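Local coordinates for glycosyl transferases group 1 family protein (Francisella tularensis subsp. tularensis, PDB 5I45), which probably transfers sugar residues as a GT-B-type glycosyltransferase, of which this chain is the C-terminal domain, at residues 51-65 and 83-96. Residues are numbered along the deposited sequence; the frame is centred on the assembly and turned at random.
Sequences AIVTLKKYPDWTAVV and KVKQAGLDKQIIFI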
loop_
_atom_site.group_PDB
_atom_site.type_symbol
_atom_site.label_atom_id
_atom_site.label_comp_id
_atom_site.label_asym_id
_atom_site.label_seq_id
_atom_site.Cartn_x
_atom_site.Cartn_y
_atom_site.Cartn_z
ATOM N N ALA A 51 -1.096 10.490 2.690
ATOM C CA ALA A 51 -2.494 10.154 2.888
ATOM C C ALA A 51 -3.263 11.343 3.414
ATOM O O ALA A 51 -4.408 11.557 3.036
ATOM C CB ALA A 51 -2.648 8.955 3.825
ATOM N N ILE A 52 -2.643 12.141 4.278
ATOM C CA ILE A 52 -3.306 13.319 4.831
ATOM C C ILE A 52 -3.611 14.336 3.720
ATOM O O ILE A 52 -4.703 14.899 3.686
ATOM C CB ILE A 52 -2.470 13.928 5.976
ATOM C CG1 ILE A 52 -2.577 13.026 7.209
ATOM C CG2 ILE A 52 -2.904 15.350 6.292
ATOM C CD1 ILE A 52 -1.618 13.407 8.304
ATOM N N VAL A 53 -2.670 14.556 2.820
ATOM C CA VAL A 53 -2.883 15.439 1.678
ATOM C C VAL A 53 -3.960 14.863 0.752
ATOM O O VAL A 53 -4.892 15.530 0.338
ATOM C CB VAL A 53 -1.539 15.599 0.901
ATOM C CG1 VAL A 53 -1.726 16.189 -0.485
ATOM C CG2 VAL A 53 -0.542 16.411 1.728
ATOM N N THR A 54 -3.835 13.579 0.431
ATOM C CA THR A 54 -4.684 12.978 -0.586
ATOM C C THR A 54 -6.123 12.784 -0.141
ATOM O O THR A 54 -7.066 13.043 -0.897
ATOM C CB THR A 54 -4.074 11.623 -1.000
ATOM O OG1 THR A 54 -2.739 11.827 -1.475
ATOM C CG2 THR A 54 -4.891 10.965 -2.072
ATOM N N LEU A 55 -6.295 12.270 1.049
ATOM C CA LEU A 55 -7.606 11.824 1.467
ATOM C C LEU A 55 -8.547 12.940 1.831
ATOM O O LEU A 55 -9.756 12.708 1.895
ATOM C CB LEU A 55 -7.500 10.768 2.547
ATOM C CG LEU A 55 -6.769 9.526 2.065
ATOM C CD1 LEU A 55 -6.671 8.524 3.194
ATOM C CD2 LEU A 55 -7.427 8.892 0.843
ATOM N N LYS A 56 -8.028 14.145 2.079
ATOM C CA LYS A 56 -8.910 15.298 2.236
ATOM C C LYS A 56 -9.729 15.474 0.958
ATOM O O LYS A 56 -10.895 15.873 0.990
ATOM C CB LYS A 56 -8.100 16.562 2.487
ATOM C CG LYS A 56 -7.507 16.677 3.873
ATOM C CD LYS A 56 -6.371 17.695 3.882
ATOM C CE LYS A 56 -5.571 17.679 5.174
ATOM N NZ LYS A 56 -6.204 18.520 6.223
ATOM N N LYS A 57 -9.107 15.169 -0.171
ATOM C CA LYS A 57 -9.714 15.312 -1.477
ATOM C C LYS A 57 -10.699 14.186 -1.879
ATOM O O LYS A 57 -11.596 14.386 -2.690
ATOM C CB LYS A 57 -8.568 15.426 -2.499
ATOM C CG LYS A 57 -9.022 15.761 -3.880
ATOM C CD LYS A 57 -7.844 15.974 -4.832
ATOM C CE LYS A 57 -8.379 16.224 -6.223
ATOM N NZ LYS A 57 -7.259 16.215 -7.220
ATOM N N TYR A 58 -10.518 12.994 -1.309
ATOM C CA TYR A 58 -11.291 11.815 -1.698
ATOM C C TYR A 58 -11.947 11.087 -0.528
ATOM O O TYR A 58 -11.401 10.109 0.016
ATOM C CB TYR A 58 -10.347 10.841 -2.398
ATOM C CG TYR A 58 -9.775 11.372 -3.667
ATOM C CD1 TYR A 58 -10.577 11.529 -4.784
ATOM C CD2 TYR A 58 -8.440 11.689 -3.758
ATOM C CE1 TYR A 58 -10.049 12.007 -5.959
ATOM C CE2 TYR A 58 -7.902 12.164 -4.928
ATOM C CZ TYR A 58 -8.703 12.324 -6.035
ATOM O OH TYR A 58 -8.132 12.788 -7.211
ATOM N N PRO A 59 -13.140 11.546 -0.143
ATOM C CA PRO A 59 -13.819 10.980 1.013
ATOM C C PRO A 59 -14.119 9.489 1.014
ATOM O O PRO A 59 -14.205 8.899 2.084
ATOM C CB PRO A 59 -15.115 11.797 1.067
ATOM C CG PRO A 59 -14.691 13.137 0.552
ATOM C CD PRO A 59 -13.781 12.808 -0.580
ATOM N N ASP A 60 -14.227 8.862 -0.152
ATOM C CA ASP A 60 -14.538 7.431 -0.230
ATOM C C ASP A 60 -13.322 6.508 -0.080
ATOM O O ASP A 60 -13.464 5.298 -0.066
ATOM C CB ASP A 60 -15.197 7.092 -1.574
ATOM C CG ASP A 60 -16.622 7.594 -1.693
ATOM O OD1 ASP A 60 -17.346 7.720 -0.684
ATOM O OD2 ASP A 60 -17.038 7.816 -2.847
ATOM N N TRP A 61 -12.137 7.112 0.042
ATOM C CA TRP A 61 -10.890 6.375 0.135
ATOM C C TRP A 61 -10.368 6.364 1.547
ATOM O O TRP A 61 -10.498 7.355 2.292
ATOM C CB TRP A 61 -9.853 6.932 -0.859
ATOM C CG TRP A 61 -10.182 6.514 -2.285
ATOM C CD1 TRP A 61 -11.219 6.970 -3.062
ATOM C CD2 TRP A 61 -9.530 5.496 -3.057
ATOM N NE1 TRP A 61 -11.242 6.308 -4.261
ATOM C CE2 TRP A 61 -10.184 5.424 -4.293
ATOM C CE3 TRP A 61 -8.432 4.649 -2.815
ATOM C CZ2 TRP A 61 -9.784 4.530 -5.285
ATOM C CZ3 TRP A 61 -8.043 3.775 -3.806
ATOM C CH2 TRP A 61 -8.727 3.717 -5.021
ATOM N N THR A 62 -9.735 5.260 1.905
ATOM C CA THR A 62 -9.195 5.051 3.250
ATOM C C THR A 62 -7.808 4.455 3.138
ATOM O O THR A 62 -7.575 3.622 2.292
ATOM C CB THR A 62 -10.127 4.105 4.011
ATOM O OG1 THR A 62 -11.357 4.784 4.195
ATOM C CG2 THR A 62 -9.555 3.665 5.362
ATOM N N ALA A 63 -6.893 4.900 3.981
ATOM C CA ALA A 63 -5.558 4.362 4.054
ATOM C C ALA A 63 -5.447 3.495 5.292
ATOM O O ALA A 63 -5.913 3.908 6.364
ATOM C CB ALA A 63 -4.531 5.488 4.117
ATOM N N VAL A 64 -4.779 2.348 5.172
ATOM C CA VAL A 64 -4.548 1.435 6.276
ATOM C C VAL A 64 -3.071 1.144 6.418
ATOM O O VAL A 64 -2.347 0.943 5.432
ATOM C CB VAL A 64 -5.364 0.108 6.181
ATOM C CG1 VAL A 64 -6.838 0.375 6.359
ATOM C CG2 VAL A 64 -5.124 -0.629 4.888
ATOM N N VAL A 65 -2.614 1.143 7.663
ATOM C CA VAL A 65 -1.245 0.778 7.969
ATOM C C VAL A 65 -1.333 -0.634 8.570
ATOM O O VAL A 65 -1.938 -0.818 9.661
ATOM C CB VAL A 65 -0.639 1.745 8.971
ATOM C CG1 VAL A 65 0.768 1.299 9.346
ATOM C CG2 VAL A 65 -0.632 3.157 8.396
ATOM N N LYS A 83 -0.791 13.154 14.077
ATOM C CA LYS A 83 -0.856 13.906 12.823
ATOM C C LYS A 83 -2.206 13.670 12.157
ATOM O O LYS A 83 -2.829 14.578 11.652
ATOM C CB LYS A 83 0.255 13.494 11.837
ATOM C CG LYS A 83 1.661 13.941 12.153
ATOM C CD LYS A 83 2.590 13.509 11.027
ATOM C CE LYS A 83 4.036 13.811 11.332
ATOM N NZ LYS A 83 4.294 15.260 11.455
ATOM N N VAL A 84 -2.648 12.418 12.130
ATOM C CA VAL A 84 -3.945 12.076 11.546
ATOM C C VAL A 84 -5.107 12.763 12.275
ATOM O O VAL A 84 -5.998 13.325 11.638
ATOM C CB VAL A 84 -4.133 10.548 11.545
ATOM C CG1 VAL A 84 -5.540 10.182 11.128
ATOM C CG2 VAL A 84 -3.126 9.867 10.613
ATOM N N LYS A 85 -5.069 12.698 13.607
ATOM C CA LYS A 85 -6.142 13.290 14.425
ATOM C C LYS A 85 -6.166 14.800 14.237
ATOM O O LYS A 85 -7.231 15.398 14.062
ATOM C CB LYS A 85 -5.952 12.953 15.912
ATOM C CG LYS A 85 -7.106 13.420 16.788
ATOM C CD LYS A 85 -6.700 13.468 18.252
ATOM C CE LYS A 85 -7.769 14.079 19.154
ATOM N NZ LYS A 85 -8.973 13.222 19.397
ATOM N N GLN A 86 -5.000 15.435 14.265
ATOM C CA GLN A 86 -4.969 16.887 14.081
ATOM C C GLN A 86 -5.420 17.332 12.677
ATOM O O GLN A 86 -5.972 18.416 12.517
ATOM C CB GLN A 86 -3.624 17.463 14.531
ATOM C CG GLN A 86 -3.382 17.269 16.038
ATOM C CD GLN A 86 -4.451 17.898 16.931
ATOM O OE1 GLN A 86 -4.831 19.058 16.746
ATOM N NE2 GLN A 86 -4.928 17.136 17.926
ATOM N N ALA A 87 -5.267 16.467 11.679
ATOM C CA ALA A 87 -5.763 16.748 10.326
ATOM C C ALA A 87 -7.266 16.461 10.180
ATOM O O ALA A 87 -7.833 16.696 9.117
ATOM C CB ALA A 87 -5.001 15.910 9.306
ATOM N N GLY A 88 -7.893 15.900 11.218
ATOM C CA GLY A 88 -9.315 15.541 11.162
ATOM C C GLY A 88 -9.598 14.346 10.268
ATOM O O GLY A 88 -10.711 14.220 9.747
ATOM N N LEU A 89 -8.622 13.438 10.137
ATOM C CA LEU A 89 -8.741 12.284 9.239
ATOM C C LEU A 89 -8.771 10.919 9.895
ATOM O O LEU A 89 -8.486 9.900 9.230
ATOM C CB LEU A 89 -7.612 12.367 8.186
ATOM C CG LEU A 89 -7.821 13.465 7.149
ATOM C CD1 LEU A 89 -6.621 13.529 6.226
ATOM C CD2 LEU A 89 -9.102 13.237 6.359
ATOM N N ASP A 90 -9.148 10.834 11.170
ATOM C CA ASP A 90 -9.146 9.526 11.837
ATOM C C ASP A 90 -10.222 8.549 11.319
ATOM O O ASP A 90 -10.186 7.386 11.654
ATOM C CB ASP A 90 -9.197 9.676 13.359
ATOM C CG ASP A 90 -10.391 10.432 13.822
ATOM O OD1 ASP A 90 -11.206 10.850 12.976
ATOM O OD2 ASP A 90 -10.523 10.599 15.045
ATOM N N LYS A 91 -11.146 9.029 10.493
ATOM C CA LYS A 91 -12.072 8.132 9.782
ATOM C C LYS A 91 -11.567 7.627 8.461
ATOM O O LYS A 91 -12.241 6.826 7.810
ATOM C CB LYS A 91 -13.398 8.818 9.536
ATOM C CG LYS A 91 -14.122 9.119 10.835
ATOM C CD LYS A 91 -15.543 9.556 10.625
ATOM C CE LYS A 91 -15.617 10.889 9.925
ATOM N NZ LYS A 91 -14.904 11.965 10.655
ATOM N N GLN A 92 -10.405 8.097 8.032
ATOM C CA GLN A 92 -9.851 7.716 6.738
ATOM C C GLN A 92 -8.434 7.168 6.798
ATOM O O GLN A 92 -7.940 6.732 5.781
ATOM C CB GLN A 92 -9.899 8.898 5.766
ATOM C CG GLN A 92 -11.293 9.231 5.272
ATOM C CD GLN A 92 -11.260 10.358 4.244
ATOM O OE1 GLN A 92 -10.978 10.137 3.047
ATOM N NE2 GLN A 92 -11.494 11.549 4.702
ATOM N N ILE A 93 -7.768 7.221 7.946
ATOM C CA ILE A 93 -6.388 6.721 8.091
ATOM C C ILE A 93 -6.380 5.891 9.347
ATOM O O ILE A 93 -6.484 6.432 10.433
ATOM C CB ILE A 93 -5.347 7.836 8.134
ATOM C CG1 ILE A 93 -5.494 8.703 6.882
ATOM C CG2 ILE A 93 -3.952 7.234 8.188
ATOM C CD1 ILE A 93 -4.660 9.970 6.882
ATOM N N ILE A 94 -6.243 4.569 9.183
ATOM C CA ILE A 94 -6.478 3.552 10.229
ATOM C C ILE A 94 -5.267 2.641 10.436
ATOM O O ILE A 94 -4.751 2.075 9.470
ATOM C CB ILE A 94 -7.658 2.613 9.796
ATOM C CG1 ILE A 94 -8.912 3.398 9.366
ATOM C CG2 ILE A 94 -7.996 1.577 10.848
ATOM C CD1 ILE A 94 -9.622 4.107 10.475
ATOM N N PHE A 95 -4.821 2.489 11.674
ATOM C CA PHE A 95 -3.720 1.594 12.005
ATOM C C PHE A 95 -4.364 0.296 12.412
ATOM O O PHE A 95 -5.088 0.239 13.419
ATOM C CB PHE A 95 -2.918 2.190 13.161
ATOM C CG PHE A 95 -2.094 3.364 12.750
ATOM C CD1 PHE A 95 -2.643 4.642 12.674
ATOM C CD2 PHE A 95 -0.753 3.190 12.417
ATOM C CE1 PHE A 95 -1.852 5.716 12.263
ATOM C CE2 PHE A 95 0.025 4.264 12.025
ATOM C CZ PHE A 95 -0.532 5.510 11.935
ATOM N N ILE A 96 -4.124 -0.749 11.635
ATOM C CA ILE A 96 -4.740 -2.062 11.893
ATOM C C ILE A 96 -3.984 -2.809 12.979
ATOM O O ILE A 96 -2.779 -2.716 13.085
ATOM C CB ILE A 96 -4.817 -2.851 10.562
ATOM C CG1 ILE A 96 -5.702 -2.091 9.569
ATOM C CG2 ILE A 96 -5.307 -4.287 10.783
ATOM C CD1 ILE A 96 -7.142 -1.899 9.980
#
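Strands 61-66 and 93-96 of a beta-alpha-beta unit pair in parallel at one border of the sheet in this Rossmann-like C-terminal domain of a probable GT-B enzyme, and the end of helix 44-57 packs over the pair and against the C-terminal end of helix 74-86. Ala63 N donates to Gln92 O (2.8 Å), and Ala63 O receives Ile94 N; Val65 repeats the pattern, its N bonding to Ile94 O and its O accepting Ile96 N (2.9 Å). All four bonds are close to straight. On the sheet face carrying Ala63, Val65, Ile93 and Phe95, Val65 CG2 lies over the Phe95 ring, a CH-pi contact. Ile93 reaches toward helix 44-57: with CG1 beside its backbone N (chi1 -56°) and the chain extended beyond, CD1 rests against both Ile52 CG1 (3.7 Å) and Ala51 CB (3.8 Å). Ile52 packs between the two helices, its CG2 against Ala87 CB (3.7 Å). Gln92 extends its amide, of doubtful orientation, near the carbonyls of Leu55, Tyr58 and Trp61. The paired strand edges satisfy each other's backbone polar groups, whereas Ile52 O stays without a polar partner against Leu89 CD1 (3.5 Å); mostly aliphatic contacts plus one glutamine amide join helix to sheet.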